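Local coordinates for protein SGNH-hydrolase family esterase (Altererythrobacter indicus, PDB 7C2A) that is an esterase of the SGNH-hydrolase family, probably cleaving ester bonds in lipid-like substrates such as lysophospholipids, at residues I111-P119 with F130-A138. Sequence-based numbering, arbitrary orientation.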
loop_
_atom_site.group_PDB
_atom_site.type_symbol
_atom_site.label_atom_id
_atom_site.label_comp_id
_atom_site.label_asym_id
_atom_site.label_seq_id
_atom_site.Cartn_x
_atom_site.Cartn_y
_atom_site.Cartn_z
ATOM N N ILE A 111 15.819 5.407 0.989
ATOM C CA ILE A 111 14.565 4.665 1.056
ATOM C C ILE A 111 13.867 4.932 2.383
ATOM O O ILE A 111 14.483 4.827 3.452
ATOM C CB ILE A 111 14.812 3.153 0.933
ATOM C CG1 ILE A 111 15.511 2.811 -0.382
ATOM C CG2 ILE A 111 13.504 2.375 1.077
ATOM C CD1 ILE A 111 16.173 1.456 -0.354
ATOM N N LEU A 112 12.569 5.210 2.312
ATOM C CA LEU A 112 11.666 5.118 3.452
ATOM C C LEU A 112 10.638 4.037 3.138
ATOM O O LEU A 112 9.921 4.126 2.135
ATOM C CB LEU A 112 10.974 6.456 3.710
ATOM C CG LEU A 112 9.924 6.464 4.819
ATOM C CD1 LEU A 112 10.548 6.117 6.157
ATOM C CD2 LEU A 112 9.238 7.821 4.876
ATOM N N LEU A 113 10.564 3.020 3.984
ATOM C CA LEU A 113 9.648 1.905 3.805
ATOM C C LEU A 113 8.410 2.105 4.670
ATOM O O LEU A 113 8.527 2.337 5.873
ATOM C CB LEU A 113 10.356 0.615 4.210
ATOM C CG LEU A 113 9.723 -0.720 3.831
ATOM C CD1 LEU A 113 9.586 -0.881 2.324
ATOM C CD2 LEU A 113 10.534 -1.869 4.409
ATOM N N MET A 114 7.236 1.996 4.053
ATOM C CA MET A 114 5.951 2.120 4.790
ATOM C C MET A 114 5.518 0.711 5.209
ATOM O O MET A 114 5.170 -0.096 4.333
ATOM C CB MET A 114 4.881 2.763 3.906
ATOM C CG MET A 114 5.182 4.219 3.572
ATOM S SD MET A 114 5.542 5.192 5.059
ATOM C CE MET A 114 5.106 6.838 4.502
ATOM N N GLY A 115 5.570 0.425 6.512
ATOM C CA GLY A 115 5.216 -0.909 7.031
ATOM C C GLY A 115 3.741 -1.225 6.867
ATOM O O GLY A 115 2.906 -0.379 7.203
ATOM N N MET A 116 3.442 -2.419 6.359
ATOM C CA MET A 116 2.037 -2.873 6.203
ATOM C C MET A 116 1.768 -3.934 7.274
ATOM O O MET A 116 2.714 -4.614 7.683
ATOM C CB MET A 116 1.784 -3.458 4.810
ATOM C CG MET A 116 2.123 -2.498 3.673
ATOM S SD MET A 116 1.317 -0.871 3.781
ATOM C CE MET A 116 -0.407 -1.338 3.658
ATOM N N ARG A 117 0.516 -4.054 7.707
ATOM C CA ARG A 117 0.156 -5.032 8.766
ATOM C C ARG A 117 -0.994 -5.907 8.270
ATOM O O ARG A 117 -1.912 -5.391 7.623
ATOM C CB ARG A 117 -0.224 -4.303 10.057
ATOM C CG ARG A 117 0.945 -3.584 10.713
ATOM C CD ARG A 117 1.913 -4.570 11.338
ATOM N NE ARG A 117 3.066 -3.907 11.924
ATOM C CZ ARG A 117 3.049 -3.209 13.053
ATOM N NH1 ARG A 117 1.926 -3.080 13.742
ATOM N NH2 ARG A 117 4.159 -2.647 13.487
ATOM N N ALA A 118 -0.930 -7.190 8.599
ATOM C CA ALA A 118 -1.981 -8.118 8.145
ATOM C C ALA A 118 -3.156 -8.072 9.120
ATOM O O ALA A 118 -2.935 -7.994 10.336
ATOM C CB ALA A 118 -1.413 -9.514 8.053
ATOM N N PRO A 119 -4.411 -8.161 8.630
ATOM C CA PRO A 119 -5.563 -8.236 9.512
ATOM C C PRO A 119 -5.656 -9.689 10.006
ATOM O O PRO A 119 -5.096 -10.590 9.415
ATOM C CB PRO A 119 -6.724 -7.855 8.586
ATOM C CG PRO A 119 -6.287 -8.378 7.247
ATOM C CD PRO A 119 -4.788 -8.155 7.217
ATOM N N PHE A 130 3.870 -12.198 7.694
ATOM C CA PHE A 130 3.750 -11.019 6.806
ATOM C C PHE A 130 4.259 -9.759 7.511
ATOM O O PHE A 130 5.059 -9.018 6.928
ATOM C CB PHE A 130 2.289 -10.832 6.400
ATOM C CG PHE A 130 2.076 -9.593 5.576
ATOM C CD1 PHE A 130 2.275 -9.628 4.209
ATOM C CD2 PHE A 130 1.727 -8.390 6.171
ATOM C CE1 PHE A 130 2.098 -8.488 3.443
ATOM C CE2 PHE A 130 1.549 -7.251 5.404
ATOM C CZ PHE A 130 1.732 -7.304 4.042
ATOM N N ASP A 131 3.837 -9.548 8.756
ATOM C CA ASP A 131 4.211 -8.321 9.449
ATOM C C ASP A 131 5.721 -8.202 9.591
ATOM O O ASP A 131 6.270 -7.095 9.523
ATOM C CB ASP A 131 3.571 -8.272 10.840
ATOM C CG ASP A 131 2.081 -8.023 10.804
ATOM O OD1 ASP A 131 1.491 -7.899 9.714
ATOM O OD2 ASP A 131 1.502 -7.958 11.907
ATOM N N GLY A 132 6.411 -9.328 9.778
ATOM C CA GLY A 132 7.845 -9.287 10.014
ATOM C C GLY A 132 8.686 -8.977 8.792
ATOM O O GLY A 132 9.886 -8.718 8.936
ATOM N N ILE A 133 8.110 -8.993 7.590
ATOM C CA ILE A 133 8.963 -8.749 6.424
ATOM C C ILE A 133 9.470 -7.314 6.403
ATOM O O ILE A 133 10.575 -7.056 5.922
ATOM C CB ILE A 133 8.315 -9.163 5.087
ATOM C CG1 ILE A 133 7.232 -8.177 4.637
ATOM C CG2 ILE A 133 7.800 -10.591 5.152
ATOM C CD1 ILE A 133 6.611 -8.511 3.285
ATOM N N TYR A 134 8.694 -6.365 6.945
ATOM C CA TYR A 134 9.078 -4.959 6.833
ATOM C C TYR A 134 10.269 -4.602 7.714
ATOM O O TYR A 134 11.226 -3.987 7.209
ATOM C CB TYR A 134 7.853 -4.052 7.028
ATOM C CG TYR A 134 6.840 -4.280 5.924
ATOM C CD1 TYR A 134 6.949 -3.619 4.705
ATOM C CD2 TYR A 134 5.808 -5.199 6.074
ATOM C CE1 TYR A 134 6.065 -3.864 3.669
ATOM C CE2 TYR A 134 4.914 -5.445 5.049
ATOM C CZ TYR A 134 5.051 -4.777 3.848
ATOM O OH TYR A 134 4.148 -5.054 2.854
ATOM N N PRO A 135 10.296 -4.945 9.007
ATOM C CA PRO A 135 11.524 -4.693 9.779
ATOM C C PRO A 135 12.723 -5.430 9.224
ATOM O O PRO A 135 13.845 -4.903 9.266
ATOM C CB PRO A 135 11.168 -5.154 11.201
ATOM C CG PRO A 135 9.697 -5.177 11.253
ATOM C CD PRO A 135 9.208 -5.450 9.869
ATOM N N TYR A 136 12.521 -6.627 8.679
ATOM C CA TYR A 136 13.626 -7.352 8.073
ATOM C C TYR A 136 14.201 -6.571 6.896
ATOM O O TYR A 136 15.423 -6.409 6.773
ATOM C CB TYR A 136 13.152 -8.732 7.619
ATOM C CG TYR A 136 14.185 -9.465 6.807
ATOM C CD1 TYR A 136 15.166 -10.229 7.429
ATOM C CD2 TYR A 136 14.183 -9.397 5.425
ATOM C CE1 TYR A 136 16.119 -10.898 6.693
ATOM C CE2 TYR A 136 15.137 -10.067 4.678
ATOM C CZ TYR A 136 16.096 -10.812 5.324
ATOM O OH TYR A 136 17.045 -11.480 4.585
ATOM N N LEU A 137 13.330 -6.092 6.006
ATOM C CA LEU A 137 13.787 -5.369 4.823
ATOM C C LEU A 137 14.460 -4.057 5.194
ATOM O O LEU A 137 15.465 -3.676 4.581
ATOM C CB LEU A 137 12.604 -5.089 3.903
ATOM C CG LEU A 137 12.010 -6.302 3.193
ATOM C CD1 LEU A 137 10.591 -5.988 2.713
ATOM C CD2 LEU A 137 12.897 -6.736 2.031
ATOM N N ALA A 138 13.901 -3.336 6.171
ATOM C CA ALA A 138 14.482 -2.055 6.555
ATOM C C ALA A 138 15.898 -2.238 7.078
ATOM O O ALA A 138 16.796 -1.453 6.750
ATOM C CB ALA A 138 13.596 -1.369 7.595
HETATM O O HOH W 1 4.729 -4.809 9.588
HETATM O O HOH W 2 -1.061 -7.197 12.192
#
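In the parallel-sheet α/β fold of SGNH hydrolases, strand 111-114 and its following loop pack on the helical connection to strand 144-146; strand and helix 133-138 run nearly antiparallel (172°), as a β-α-β crossover requires. The branched apolar end of Leu113, with CG anti to the backbone N, carries CD2 onto the helix, 3.9 Å from Leu137 CB and at the edge of the Tyr134 ring. Gly115 CA packs over one face of this ring as a CH-pi contact, 4.3 Å from the centroid. Met116 N shares that face, Ile133 CG1 lies on the opposite one toward the rim, and the hydroxyl is hydrogen-bonded to Leu79 O, so the ring is sandwiched and its hydroxyl anchored. Met116 CB and CG lie against the CZ-OH end of Tyr134; bends at chi2 and chi3 turn the sulfur away. Small Ala118 sets CB against Phe130 CD2 (3.8 Å) and gives its N-H to the syn lone pair of Asp131 OD1 (2.8 Å, 161°). Gln127 and a water bridging to Ala118 O engage OD2; a second water links Met116 O, Arg117 NE and Asp131 O. The carboxylate thus ties loop to helix directly and through water; Arg117, aiming no N-H at it, probably adds only long-range attraction.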